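Local coordinates for protein arginase 1, mitochondrial (Arabidopsis thaliana, PDB 6VSU) that hydrolyses L-arginine to L-ornithine and urea, and agmatine to putrescine and urea, using two manganese ions per subunit in a homohexamer, at residues 162-165 / 166-170; 142-145 / 146-150. All coordinates share one frame; numbering follows the deposited sequence.

Contact 1: 162-165 / 166-170. With MN (manganese (II) ion), chain B; MN (manganese (II) ion), chain C; ORN (L-ornithine), chain D.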
loop_
_atom_site.group_PDB
_atom_site.type_symbol
_atom_site.label_atom_id
_atom_site.label_comp_id
_atom_site.label_asym_id
_atom_site.label_seq_id
_atom_site.Cartn_x
_atom_site.Cartn_y
_atom_site.Cartn_z
ATOM N N HIS E 162 -30.254 -11.086 -8.101
ATOM C CA HIS E 162 -29.022 -11.566 -7.465
ATOM C C HIS E 162 -27.854 -11.145 -8.361
ATOM O O HIS E 162 -27.704 -11.686 -9.421
ATOM C CB HIS E 162 -29.125 -13.069 -7.190
ATOM C CG HIS E 162 -27.912 -13.639 -6.560
ATOM N ND1 HIS E 162 -27.538 -14.927 -6.773
ATOM C CD2 HIS E 162 -26.945 -13.064 -5.804
ATOM C CE1 HIS E 162 -26.388 -15.142 -6.165
ATOM N NE2 HIS E 162 -26.001 -14.011 -5.544
ATOM N N LEU E 163 -27.126 -10.115 -7.969
ATOM C CA LEU E 163 -25.948 -9.621 -8.725
ATOM C C LEU E 163 -24.691 -10.204 -8.060
ATOM O O LEU E 163 -24.452 -9.922 -6.861
ATOM C CB LEU E 163 -25.944 -8.082 -8.698
ATOM C CG LEU E 163 -26.957 -7.437 -9.638
ATOM C CD1 LEU E 163 -27.223 -6.000 -9.228
ATOM C CD2 LEU E 163 -26.378 -7.475 -11.008
ATOM N N ASP E 164 -23.944 -11.019 -8.792
ATOM C CA ASP E 164 -22.830 -11.752 -8.178
ATOM C C ASP E 164 -21.971 -12.393 -9.254
ATOM O O ASP E 164 -22.532 -12.812 -10.303
ATOM C CB ASP E 164 -23.464 -12.774 -7.271
ATOM C CG ASP E 164 -22.544 -13.369 -6.228
ATOM O OD1 ASP E 164 -21.348 -13.580 -6.555
ATOM O OD2 ASP E 164 -23.055 -13.628 -5.119
ATOM N N ALA E 165 -20.663 -12.517 -9.006
ATOM C CA ALA E 165 -19.764 -13.338 -9.849
ATOM C C ALA E 165 -20.130 -14.856 -9.742
ATOM O O ALA E 165 -19.776 -15.616 -10.644
ATOM C CB ALA E 165 -18.306 -13.065 -9.485
ATOM N N HIS E 166 -20.775 -15.270 -8.647
ATOM C CA HIS E 166 -20.959 -16.661 -8.169
ATOM C C HIS E 166 -22.439 -16.929 -7.996
ATOM O O HIS E 166 -23.127 -16.078 -7.465
ATOM C CB HIS E 166 -20.262 -16.852 -6.798
ATOM C CG HIS E 166 -18.830 -16.408 -6.802
ATOM N ND1 HIS E 166 -18.441 -15.125 -6.355
ATOM C CD2 HIS E 166 -17.722 -17.038 -7.273
ATOM C CE1 HIS E 166 -17.165 -15.013 -6.562
ATOM N NE2 HIS E 166 -16.691 -16.170 -7.115
ATOM N N PRO E 167 -22.988 -18.102 -8.369
ATOM C CA PRO E 167 -24.419 -18.379 -8.159
ATOM C C PRO E 167 -24.822 -18.712 -6.718
ATOM O O PRO E 167 -25.961 -18.665 -6.411
ATOM C CB PRO E 167 -24.704 -19.551 -9.104
ATOM C CG PRO E 167 -23.371 -20.133 -9.394
ATOM C CD PRO E 167 -22.312 -19.075 -9.219
ATOM N N ASP E 168 -23.852 -19.065 -5.873
ATOM C CA ASP E 168 -24.045 -19.412 -4.438
ATOM C C ASP E 168 -25.142 -20.471 -4.244
ATOM O O ASP E 168 -26.016 -20.327 -3.364
ATOM C CB ASP E 168 -24.263 -18.125 -3.650
ATOM C CG ASP E 168 -23.019 -17.256 -3.668
ATOM O OD1 ASP E 168 -21.938 -17.792 -3.955
ATOM O OD2 ASP E 168 -23.146 -16.070 -3.382
ATOM N N ILE E 169 -25.084 -21.558 -4.981
ATOM C CA ILE E 169 -26.243 -22.475 -5.043
ATOM C C ILE E 169 -25.813 -23.929 -4.883
ATOM O O ILE E 169 -26.637 -24.862 -5.170
ATOM C CB ILE E 169 -26.971 -22.136 -6.334
ATOM C CG1 ILE E 169 -28.444 -22.445 -6.152
ATOM C CG2 ILE E 169 -26.384 -22.808 -7.563
ATOM C CD1 ILE E 169 -29.272 -21.963 -7.322
ATOM N N TYR E 170 -24.591 -24.142 -4.397
ATOM C CA TYR E 170 -24.121 -25.467 -3.966
ATOM C C TYR E 170 -25.077 -25.922 -2.850
ATOM O O TYR E 170 -25.572 -25.140 -2.056
ATOM C CB TYR E 170 -22.715 -25.438 -3.374
ATOM C CG TYR E 170 -21.562 -25.085 -4.273
ATOM C CD1 TYR E 170 -20.892 -26.071 -4.977
ATOM C CD2 TYR E 170 -21.067 -23.796 -4.342
ATOM C CE1 TYR E 170 -19.761 -25.796 -5.731
ATOM C CE2 TYR E 170 -19.960 -23.501 -5.124
ATOM C CZ TYR E 170 -19.293 -24.494 -5.822
ATOM O OH TYR E 170 -18.176 -24.242 -6.595
HETATM MN MN MN B . -19.637 -13.609 -5.199
HETATM MN MN MN C . -22.151 -14.406 -3.300
HETATM N N ORN D . -14.657 -21.091 -4.461
HETATM C CA ORN D . -16.082 -20.730 -4.252
HETATM C CB ORN D . -16.218 -19.215 -4.107
HETATM C CG ORN D . -17.507 -18.757 -3.449
HETATM C CD ORN D . -17.582 -17.247 -3.312
HETATM N NE ORN D . -18.921 -16.705 -3.095
HETATM C C ORN D . -16.925 -21.223 -5.435
HETATM O O ORN D . -16.456 -22.113 -6.146
HETATM O OXT ORN D . -18.024 -20.697 -5.589
HETATM O O HOH W 1 -20.467 -15.341 -4.213
HETATM O O HOH W 2 -20.827 -15.744 -1.766
#

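Contact 2: 142-145 / 146-150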
loop_
_atom_site.group_PDB
_atom_site.type_symbol
_atom_site.label_atom_id
_atom_site.label_comp_id
_atom_site.label_asym_id
_atom_site.label_seq_id
_atom_site.Cartn_x
_atom_site.Cartn_y
_atom_site.Cartn_z
ATOM N N ILE E 142 -26.042 -14.445 4.814
ATOM C CA ILE E 142 -27.112 -13.715 5.524
ATOM C C ILE E 142 -28.332 -13.518 4.603
ATOM O O ILE E 142 -29.444 -13.306 5.120
ATOM C CB ILE E 142 -26.548 -12.406 6.049
ATOM C CG1 ILE E 142 -26.389 -11.403 4.918
ATOM C CG2 ILE E 142 -25.257 -12.683 6.837
ATOM C CD1 ILE E 142 -25.906 -10.089 5.362
ATOM N N SER E 143 -28.143 -13.604 3.293
ATOM C CA SER E 143 -29.240 -13.425 2.341
ATOM C C SER E 143 -30.348 -14.434 2.624
ATOM O O SER E 143 -31.512 -14.073 2.485
ATOM C CB SER E 143 -28.716 -13.520 0.962
ATOM O OG SER E 143 -28.031 -12.325 0.624
ATOM N N TYR E 144 -30.020 -15.642 3.066
ATOM C CA TYR E 144 -31.033 -16.693 3.332
ATOM C C TYR E 144 -31.961 -16.211 4.439
ATOM O O TYR E 144 -33.165 -16.102 4.217
ATOM C CB TYR E 144 -30.408 -18.058 3.625
ATOM C CG TYR E 144 -31.321 -19.100 4.235
ATOM C CD1 TYR E 144 -32.653 -19.210 3.879
ATOM C CD2 TYR E 144 -30.839 -20.032 5.143
ATOM C CE1 TYR E 144 -33.482 -20.229 4.364
ATOM C CE2 TYR E 144 -31.661 -21.030 5.670
ATOM C CZ TYR E 144 -32.996 -21.129 5.290
ATOM O OH TYR E 144 -33.799 -22.108 5.813
ATOM N N PRO E 145 -31.486 -15.956 5.670
ATOM C CA PRO E 145 -32.405 -15.593 6.750
ATOM C C PRO E 145 -33.129 -14.280 6.513
ATOM O O PRO E 145 -34.210 -14.081 7.053
ATOM C CB PRO E 145 -31.536 -15.498 8.014
ATOM C CG PRO E 145 -30.118 -15.369 7.484
ATOM C CD PRO E 145 -30.127 -16.193 6.190
ATOM N N VAL E 146 -32.522 -13.407 5.749
ATOM C CA VAL E 146 -33.131 -12.079 5.449
ATOM C C VAL E 146 -34.302 -12.341 4.490
ATOM O O VAL E 146 -35.391 -11.791 4.733
ATOM C CB VAL E 146 -32.097 -11.108 4.861
ATOM C CG1 VAL E 146 -32.764 -9.853 4.370
ATOM C CG2 VAL E 146 -31.008 -10.713 5.849
ATOM N N VAL E 147 -34.048 -13.068 3.381
ATOM C CA VAL E 147 -35.087 -13.285 2.332
ATOM C C VAL E 147 -36.221 -14.089 2.967
ATOM O O VAL E 147 -37.367 -13.715 2.782
ATOM C CB VAL E 147 -34.547 -13.961 1.070
ATOM C CG1 VAL E 147 -35.698 -14.468 0.252
ATOM C CG2 VAL E 147 -33.686 -13.006 0.238
ATOM N N ARG E 148 -35.882 -15.039 3.835
ATOM C CA ARG E 148 -36.904 -15.849 4.540
ATOM C C ARG E 148 -37.792 -14.937 5.398
ATOM O O ARG E 148 -39.005 -15.141 5.375
ATOM C CB ARG E 148 -36.205 -16.889 5.418
ATOM C CG ARG E 148 -37.122 -17.657 6.357
ATOM C CD ARG E 148 -36.379 -18.713 7.152
ATOM N NE ARG E 148 -35.492 -18.129 8.145
ATOM C CZ ARG E 148 -34.542 -18.780 8.795
ATOM N NH1 ARG E 148 -34.334 -20.062 8.565
ATOM N NH2 ARG E 148 -33.792 -18.145 9.672
ATOM N N ALA E 149 -37.215 -13.930 6.062
ATOM C CA ALA E 149 -38.005 -13.085 6.984
ATOM C C ALA E 149 -38.933 -12.203 6.170
ATOM O O ALA E 149 -40.053 -12.014 6.567
ATOM C CB ALA E 149 -37.095 -12.263 7.853
ATOM N N VAL E 150 -38.466 -11.708 5.036
ATOM C CA VAL E 150 -39.217 -10.762 4.169
ATOM C C VAL E 150 -40.402 -11.514 3.554
ATOM O O VAL E 150 -41.530 -11.041 3.685
ATOM C CB VAL E 150 -38.307 -10.136 3.095
ATOM C CG1 VAL E 150 -39.128 -9.379 2.098
ATOM C CG2 VAL E 150 -37.240 -9.206 3.657
#

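Contact 1: 162-165 / 166-170
This is a local contact in the loop that leaves the C-terminal end of strand 158-163, where Asp164, His166 and Asp168 gather round the binuclear manganese centre of the arginase fold. The stretch carries the Asp-Ala-His-Pro-Asp sequence characteristic of the family. With CG anti to its backbone N (chi1 -163°), Asp164 carries its carboxylate toward the following loop and bridges the two ions: OD1 binds the manganese ion of chain B at 2.2 Å, while OD2 binds that of chain C. His166 ND1 also binds the chain B ion and Asp168 OD2 the chain C ion, with water 1 bridging both; His140, Asp249 and Asp251 supply further ligands. Asp164 OD2 and Asp168 OD2 come within 3.0 Å because both bind the chain C ion; their carboxylate planes are 81° apart. His162 NE2 donates to Asp164 OD2 on its anti side, somewhat out of the carboxylate plane, in a bent bond of 3.0 Å, and Gln198 holds the other ring nitrogen of His162. The backbone N of His166 donates a hydrogen bond to Asp164 OD1 (2.7 Å) from above the carboxylate plane. The His166 ring is sandwiched, with Ala165 CB over one face, 4.0 Å from the ring centroid, and ornithine CD over the other. Ornithine NE bonds weakly to Asp168 OD1, and Tyr170 OH donates to ornithine O at 2.8 Å.

Contact 2: 142-145 / 146-150
Ile142 meets Val146 at the start of helix 143-154, its carbonyl O accepting a 3.1 Å hydrogen bond from Val146 N. The same oxygen is touched by Val146 CG2, also at 3.1 Å: with CG1 anti to the backbone N (chi1 171°), the CG2 branch lies beside that N and therefore next to the carbonyl the N-H is bonded to. Ser143 repeats the pattern one step on. Its O takes the N-H of Val147 at 2.9 Å, and Val147 CG2 leans against it in the same way, whereas Ser143 OG points off to hydrogen-bond Asp289 and, weakly, Ser247, close to the manganese ligand His140. These i to i+4 bonds form the first turns of an alpha helix that belongs to the alpha/beta fold of arginases, linking strand 131-136 to strand 158-163 and packing against helices 111-126 and 183-189. Tyr144 adds a side-chain contact to its backbone bond with Arg148 N. Arg148 CZ lies over the ring face of Tyr144, 4.9 Å from its centroid, as a rather long cation-pi pair with the two planes inclined by 55°. NH1 comes nearest, 3.5 Å from Tyr144 OH and close to CZ. The Arg148 chain is extended as far as CD and then bends at chi3 (70°), turning the guanidinium back along the helix toward Tyr144 and Pro145. Pro145 closes the first segment in the first turn of the helix, where its lack of an N-H is readily accommodated. Its CB lies 3.9 Å from Arg148 NH2, and its O accepts from Ala149 N, which stands above the carbonyl plane. Ser119 OG of helix 111-126 hydrogen-bonds both Pro145 O and Arg148 NH2.

In the fold
Helix 143-154 leads directly to strand 158-163, so contact 2 precedes contact 1 along the chain; their nearest atoms are about 7 Å apart and do not touch. Both are largely buried, although contact 2 lies nearer the centre of the chain; Tyr144 and Arg148 are partly exposed, as is Tyr170 at the ligand end of contact 1. Contact 1 runs from the end of strand 158-163 into the loop after it, where two carboxylates and one imidazole bind the manganese ions and a second imidazole hydrogen-bonds a metal-binding carboxylate. Contact 2 is regular helix, dominated by repeated backbone bonds and aliphatic packing. Ser143 lies beside the manganese ligand His140, and helix 183-189 touches side chains of both contacts.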